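Local coordinates for protein transport protein SEC7 (Saccharomyces cerevisiae, PDB 4OIY) that activates the small GTPase ARF1 at the trans-Golgi network by guanine nucleotide exchange, and so takes part in vesicle budding and Golgi traffic, at residues A[8-11]-A[12-15]; A[38-41]-A[42-45]; A[53-56]-A[57-60]; A[155-158]-A[159-162]. All blocks are in the same frame, centred on the assembly; numbering follows the deposited sequence.

All four contacts are helix N-termini in the all-helical Sec7 domain, the part of the protein held in this chain. Each has an N-cap side chain: Thr10 in contact 1, Ser40 in contact 2, Asp55 in contact 3 and Ser157 in contact 4. Contacts 1, 2 and 3 cap helices 11-21, 41-50 and 56-64. Their centres lie about 16 to 21 Å apart, and contacts 1 and 3 come within about 6 Å at their nearest atoms without touching. Contact 4 caps helix 158-164 across the chain's centre, with its own centre about 48 Å from that of contact 1. None of the four lies at the magnesium-binding Asp121.

Contact 1 of 4, residues A[8-11]-A[12-15]; sequences RKTA and LSEC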
# COMPACT_ATOMS: atom_id res chain seq x y z
N ARG A 8 -4.76 29.11 16.64
CA ARG A 8 -4.39 28.02 17.53
C ARG A 8 -4.70 26.69 16.86
O ARG A 8 -5.73 26.53 16.21
CB ARG A 8 -5.16 28.13 18.86
CG ARG A 8 -4.43 28.88 19.97
CD ARG A 8 -3.95 30.26 19.57
NE ARG A 8 -3.54 31.02 20.75
CZ ARG A 8 -3.15 32.29 20.73
NH1 ARG A 8 -3.10 32.97 19.59
NH2 ARG A 8 -2.82 32.90 21.86
N LYS A 9 -3.80 25.73 17.01
CA LYS A 9 -4.01 24.38 16.49
C LYS A 9 -4.81 23.55 17.49
O LYS A 9 -4.67 23.73 18.70
CB LYS A 9 -2.66 23.68 16.27
CG LYS A 9 -1.72 24.38 15.31
CD LYS A 9 -0.37 23.68 15.23
CE LYS A 9 -0.44 22.29 14.61
NZ LYS A 9 -1.01 22.31 13.23
N THR A 10 -5.64 22.63 16.99
CA THR A 10 -6.27 21.65 17.87
C THR A 10 -5.20 20.73 18.46
O THR A 10 -4.10 20.62 17.93
CB THR A 10 -7.27 20.75 17.13
OG1 THR A 10 -6.60 20.08 16.06
CG2 THR A 10 -8.45 21.56 16.58
N ALA A 11 -5.55 20.08 19.56
CA ALA A 11 -4.69 19.09 20.21
C ALA A 11 -4.32 17.96 19.24
O ALA A 11 -3.17 17.53 19.19
CB ALA A 11 -5.37 18.53 21.45
N LEU A 12 -5.31 17.49 18.48
CA LEU A 12 -5.07 16.44 17.48
C LEU A 12 -4.12 16.92 16.39
O LEU A 12 -3.24 16.17 15.98
CB LEU A 12 -6.38 15.97 16.85
CG LEU A 12 -6.28 14.90 15.75
CD1 LEU A 12 -5.59 13.64 16.25
CD2 LEU A 12 -7.67 14.56 15.22
N SER A 13 -4.29 18.15 15.92
CA SER A 13 -3.41 18.68 14.88
C SER A 13 -1.97 18.80 15.38
O SER A 13 -1.02 18.52 14.64
CB SER A 13 -3.92 20.03 14.36
OG SER A 13 -5.16 19.85 13.68
N GLU A 14 -1.80 19.17 16.64
CA GLU A 14 -0.47 19.18 17.25
C GLU A 14 0.16 17.78 17.26
O GLU A 14 1.33 17.64 16.94
CB GLU A 14 -0.54 19.75 18.67
CG GLU A 14 -0.78 21.26 18.70
CD GLU A 14 -1.02 21.81 20.10
OE1 GLU A 14 -1.47 21.06 20.99
OE2 GLU A 14 -0.78 23.02 20.30
N CYS A 15 -0.63 16.76 17.59
CA CYS A 15 -0.15 15.37 17.59
C CYS A 15 0.20 14.88 16.18
O CYS A 15 1.15 14.12 16.00
CB CYS A 15 -1.21 14.43 18.17
SG CYS A 15 -1.44 14.53 19.96
O HOH W 1 -0.68 19.55 12.01
O HOH W 2 -2.87 25.17 20.25
O HOH W 3 -6.02 22.90 14.01
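Thr10 and Ser13 meet at the N-cap of helix 11-21, the first helix of this Sec7 domain. The capping bond runs from Ser13 N to Thr10 OG1 over 3.0 Å. Thr10 OG1 sits between its own backbone N and carbonyl carbon (chi1 58°), and this turns it over the start of the helix. Ser13 OG also lies 2.8 Å from Thr10 OG1, so the hydroxyl and the amide of Ser13 both face the capping oxygen.

Two backbone bonds begin the helical ladder. Glu14 N donates to Thr10 O, and Cys15 N donates to Ala11 O.

Van der Waals contact is slight. The CB of Lys9 rests 3.9 Å from Glu14 CG. Farther out, the lysine chain bends at chi3 and chi4 and lies alongside a carbonyl, with Lys9 CE 3.8 Å from Ser13 O. Beyond the segments, Cys15 packs against Val29 and Leu30 of helix 23-32, and Leu12 touches Phe35.

Three waters tie the surface side together. One bridges Thr10 N and Ser13 OG. Another donates to both Lys9 O and Glu14 OE2. The third accepts from Lys9 NZ at 3.0 Å and donates to Ser13 O at 2.8 Å.

Contact 2 of 4, residues A[38-41]-A[42-45]; sequences DDSP and ISIA
Ile42 follows Pro41 in the first turn of helix 41-50. Proline fits this turn, where a backbone N has no earlier helical carbonyl to bond, so its lack of an N-H costs nothing.

Ser43 carries most of the polar contact. Its backbone N donates to Ser40 OG, the N-cap oxygen, over 3.3 Å. Its hydroxyl lies anti to its carbonyl carbon (chi1 -66°) and points back along the chain. There Ser43 OG donates to Asp38 OD1 at 2.8 Å, from above the carboxylate plane.

Ile44 N donates to Ser40 O in a nearly straight bond (170°). The side chain of Ile44 runs extended back toward the loop, with CD1 3.5 Å from Asp39 O. It also packs against Ile27 of helix 23-32 and Ile73 of helix 68-79.

Ala45 N closes the turn on Pro41 O at 2.9 Å. Its methyl group faces Ala76 of helix 68-79.

Asp38 OD1 also accepts from Ser40 N at 3.0 Å, an Asx turn, and from Ser40 OG at 2.8 Å on the syn side. Three donors thus grip one oxygen. The carboxylate fixes both serine hydroxyls, and its negative charge near the helix start would probably interact favourably with the helix dipole.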
# COMPACT_ATOMS: atom_id res chain seq x y z
N ASP A 38 -3.85 2.39 22.93
CA ASP A 38 -2.62 1.77 23.38
C ASP A 38 -1.66 1.67 22.20
O ASP A 38 -1.97 2.15 21.11
CB ASP A 38 -2.91 0.39 24.00
CG ASP A 38 -3.71 -0.51 23.09
OD1 ASP A 38 -3.39 -0.58 21.88
OD2 ASP A 38 -4.65 -1.18 23.57
N ASP A 39 -0.50 1.05 22.40
CA ASP A 39 0.48 0.91 21.32
C ASP A 39 0.44 -0.47 20.63
O ASP A 39 1.43 -0.90 20.05
CB ASP A 39 1.89 1.23 21.82
CG ASP A 39 2.41 0.21 22.84
OD1 ASP A 39 1.62 -0.59 23.37
OD2 ASP A 39 3.63 0.23 23.10
N SER A 40 -0.71 -1.14 20.68
CA SER A 40 -0.86 -2.41 19.97
C SER A 40 -0.86 -2.16 18.47
O SER A 40 -1.26 -1.08 18.03
CB SER A 40 -2.15 -3.13 20.38
OG SER A 40 -3.28 -2.47 19.85
N PRO A 41 -0.40 -3.14 17.67
CA PRO A 41 -0.37 -2.95 16.22
C PRO A 41 -1.71 -2.54 15.64
O PRO A 41 -1.77 -1.63 14.81
CB PRO A 41 0.06 -4.31 15.67
CG PRO A 41 0.60 -5.09 16.82
CD PRO A 41 0.27 -4.38 18.10
N ILE A 42 -2.79 -3.18 16.08
CA ILE A 42 -4.11 -2.88 15.55
C ILE A 42 -4.57 -1.46 15.90
O ILE A 42 -5.11 -0.76 15.04
CB ILE A 42 -5.16 -3.94 15.98
CG1 ILE A 42 -4.82 -5.28 15.32
CG2 ILE A 42 -6.56 -3.51 15.59
CD1 ILE A 42 -5.47 -6.49 15.96
N SER A 43 -4.33 -1.02 17.13
CA SER A 43 -4.70 0.34 17.53
C SER A 43 -3.98 1.37 16.68
O SER A 43 -4.61 2.31 16.18
CB SER A 43 -4.41 0.58 19.01
OG SER A 43 -5.24 -0.24 19.80
N ILE A 44 -2.68 1.18 16.50
CA ILE A 44 -1.89 2.12 15.72
C ILE A 44 -2.29 2.09 14.24
O ILE A 44 -2.48 3.14 13.63
CB ILE A 44 -0.37 1.85 15.85
CG1 ILE A 44 0.10 2.07 17.30
CG2 ILE A 44 0.40 2.79 14.93
CD1 ILE A 44 1.52 1.61 17.56
N ALA A 45 -2.44 0.90 13.67
CA ALA A 45 -2.88 0.77 12.27
C ALA A 45 -4.21 1.47 12.01
O ALA A 45 -4.37 2.18 11.02
CB ALA A 45 -2.98 -0.70 11.88

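Contact 3 of 4, residues A[53-56]-A[57-60]; sequences GLDM and AAVG
Asp55 reaches the backbone amides of Ala57 and Ala58 with a single oxygen, OD1. Its CG stands anti to the backbone N (chi1 -176°), and the carboxylate is turned strongly about chi2 (-80°), which brings OD1 over the start of helix 56-64. Ala58 N donates to Asp55 OD1 at 3.0 Å, and the oxygen receives it on its anti lone pair. Ala57 N lies equally close to OD1, but its bond is weak, bent to 121°. An alanine here is likely to leave the amide of Ala58 without its capping acceptor and the first turn less firmly held.

Leu54 and Val59 make the apolar side of the contact. Their side chains cross at about a right angle, with Leu54 CB 3.8 Å from Val59 CG2. The first torsion of Val59 turns its CG2 back toward the loop, 3.4 Å from Asp55 O. Both side chains touch Phe19 of helix 11-21, and Leu54 also meets Trp47 and Leu48 of helix 41-50.

Val59 N donates to Asp55 O at 2.9 Å. Asn20 OD1 accepts from Asp55 N. The arrangement is an aspartate N-cap, starting helix 56-64 after the loop from helix 41-50 in this Sec7 domain.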
# COMPACT_ATOMS: atom_id res chain seq x y z
N GLY A 53 -4.70 14.02 7.37
CA GLY A 53 -3.62 14.97 7.55
C GLY A 53 -2.26 14.36 7.83
O GLY A 53 -1.30 15.09 8.04
N LEU A 54 -2.18 13.03 7.84
CA LEU A 54 -0.89 12.37 8.01
C LEU A 54 -0.13 12.43 6.69
O LEU A 54 -0.73 12.28 5.62
CB LEU A 54 -1.04 10.93 8.48
CG LEU A 54 -1.81 10.70 9.78
CD1 LEU A 54 -1.75 9.24 10.19
CD2 LEU A 54 -1.31 11.58 10.91
N ASP A 55 1.17 12.68 6.78
CA ASP A 55 2.01 12.72 5.60
C ASP A 55 2.20 11.29 5.09
O ASP A 55 2.65 10.43 5.83
CB ASP A 55 3.34 13.37 5.93
CG ASP A 55 4.22 13.54 4.74
OD1 ASP A 55 4.86 12.55 4.35
OD2 ASP A 55 4.27 14.66 4.18
N MET A 56 1.84 11.03 3.84
CA MET A 56 1.87 9.67 3.32
C MET A 56 3.27 9.09 3.27
O MET A 56 3.44 7.88 3.38
CB MET A 56 1.23 9.61 1.95
CG MET A 56 -0.27 9.83 2.04
SD MET A 56 -1.10 9.06 0.67
CE MET A 56 -0.60 10.17 -0.63
N ALA A 57 4.27 9.95 3.08
CA ALA A 57 5.65 9.49 3.10
C ALA A 57 6.10 9.15 4.51
O ALA A 57 6.79 8.15 4.72
CB ALA A 57 6.58 10.52 2.48
N ALA A 58 5.68 9.95 5.49
CA ALA A 58 5.98 9.63 6.88
C ALA A 58 5.32 8.31 7.28
O ALA A 58 5.94 7.48 7.94
CB ALA A 58 5.54 10.76 7.80
N VAL A 59 4.07 8.11 6.86
CA VAL A 59 3.36 6.86 7.17
C VAL A 59 4.08 5.67 6.52
O VAL A 59 4.31 4.66 7.16
CB VAL A 59 1.88 6.93 6.72
CG1 VAL A 59 1.21 5.56 6.84
CG2 VAL A 59 1.12 7.97 7.52
N GLY A 60 4.42 5.80 5.24
CA GLY A 60 5.06 4.70 4.54
C GLY A 60 6.40 4.34 5.15
O GLY A 60 6.74 3.17 5.29

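Contact 4 of 4, residues A[155-158]-A[159-162]; sequences KMSL and QEFL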
# COMPACT_ATOMS: atom_id res chain seq x y z
N LYS A 155 5.69 4.35 -23.44
CA LYS A 155 4.54 3.61 -22.92
C LYS A 155 4.70 2.12 -23.19
O LYS A 155 5.08 1.71 -24.29
CB LYS A 155 3.24 4.11 -23.55
CG LYS A 155 2.81 5.45 -22.97
CD LYS A 155 1.49 5.94 -23.55
CE LYS A 155 0.89 7.01 -22.66
NZ LYS A 155 -0.30 7.68 -23.24
N MET A 156 4.40 1.32 -22.17
CA MET A 156 4.43 -0.13 -22.28
C MET A 156 3.21 -0.60 -23.07
O MET A 156 2.09 -0.19 -22.78
CB MET A 156 4.40 -0.77 -20.89
CG MET A 156 4.63 -2.27 -20.91
SD MET A 156 4.50 -3.02 -19.27
CE MET A 156 5.87 -2.23 -18.42
N SER A 157 3.43 -1.45 -24.06
CA SER A 157 2.33 -1.99 -24.86
C SER A 157 1.68 -3.14 -24.12
O SER A 157 2.29 -3.75 -23.24
CB SER A 157 2.83 -2.49 -26.22
OG SER A 157 3.74 -3.57 -26.07
N LEU A 158 0.44 -3.43 -24.49
CA LEU A 158 -0.22 -4.61 -23.95
C LEU A 158 0.60 -5.87 -24.22
O LEU A 158 0.76 -6.70 -23.33
CB LEU A 158 -1.63 -4.76 -24.53
CG LEU A 158 -2.38 -6.05 -24.21
CD1 LEU A 158 -2.61 -6.20 -22.72
CD2 LEU A 158 -3.69 -6.10 -24.95
N GLN A 159 1.14 -6.02 -25.42
CA GLN A 159 1.98 -7.18 -25.72
C GLN A 159 3.11 -7.35 -24.71
O GLN A 159 3.35 -8.44 -24.21
CB GLN A 159 2.52 -7.12 -27.16
CG GLN A 159 3.44 -8.29 -27.51
CD GLN A 159 2.77 -9.65 -27.40
OE1 GLN A 159 1.56 -9.77 -27.54
NE2 GLN A 159 3.56 -10.69 -27.15
N GLU A 160 3.80 -6.25 -24.40
CA GLU A 160 4.90 -6.29 -23.44
C GLU A 160 4.43 -6.67 -22.04
O GLU A 160 5.11 -7.42 -21.34
CB GLU A 160 5.64 -4.96 -23.43
CG GLU A 160 6.55 -4.79 -24.64
CD GLU A 160 7.01 -3.37 -24.87
OE1 GLU A 160 6.46 -2.44 -24.25
OE2 GLU A 160 7.93 -3.18 -25.70
N PHE A 161 3.27 -6.17 -21.65
CA PHE A 161 2.68 -6.50 -20.35
C PHE A 161 2.38 -8.00 -20.26
O PHE A 161 2.65 -8.64 -19.24
CB PHE A 161 1.43 -5.65 -20.12
CG PHE A 161 0.75 -5.93 -18.82
CD1 PHE A 161 1.37 -5.63 -17.61
CD2 PHE A 161 -0.52 -6.47 -18.80
CE1 PHE A 161 0.74 -5.88 -16.41
CE2 PHE A 161 -1.15 -6.73 -17.60
CZ PHE A 161 -0.52 -6.45 -16.40
N LEU A 162 1.83 -8.58 -21.33
CA LEU A 162 1.60 -10.02 -21.40
C LEU A 162 2.90 -10.79 -21.25
O LEU A 162 2.99 -11.75 -20.48
CB LEU A 162 0.92 -10.41 -22.71
CG LEU A 162 -0.44 -9.77 -22.98
CD1 LEU A 162 -0.91 -10.17 -24.37
CD2 LEU A 162 -1.48 -10.14 -21.93
O HOH W 4 6.88 0.05 -25.52
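Ser157 and Glu160 exchange hydrogen bonds between side chain and backbone. Ser157 N donates to Glu160 OE1 at 3.2 Å in a nearly straight line (168°), meeting the oxygen from above the carboxylate plane. In return Glu160 N donates to Ser157 OG, also at 3.2 Å. With CG anti to the carbonyl carbon (chi1 -76°), the extended glutamate chain reaches back and puts OE1 at the serine amide. A water donates to Glu160 OE1 at 2.8 Å and to Lys155 O, so OE1 has two donors. An alanine in place of Ser157 would probably leave the amide of Glu160 without its side-chain acceptor, breaking one half of the box.

Next come the backbone bonds of the first turn: Phe161 N to Ser157 O, and Leu162 N to Leu158 O at 2.9 Å.

Packing lies farther out. Met156 SD is 4.1 Å from Phe161 CB and lies near the ring plane on the CD1 side. Leu158 CD1 comes to the other edge, 4.5 Å from Phe161 CD2, and meets Leu162 CD2 at 4.2 Å. Phe161 and Met156 press on helix 130-148, while Leu158 and Leu162 face helix 176-188.

The reciprocal pair is a capping box, and it opens helix 158-164 between these two neighbours.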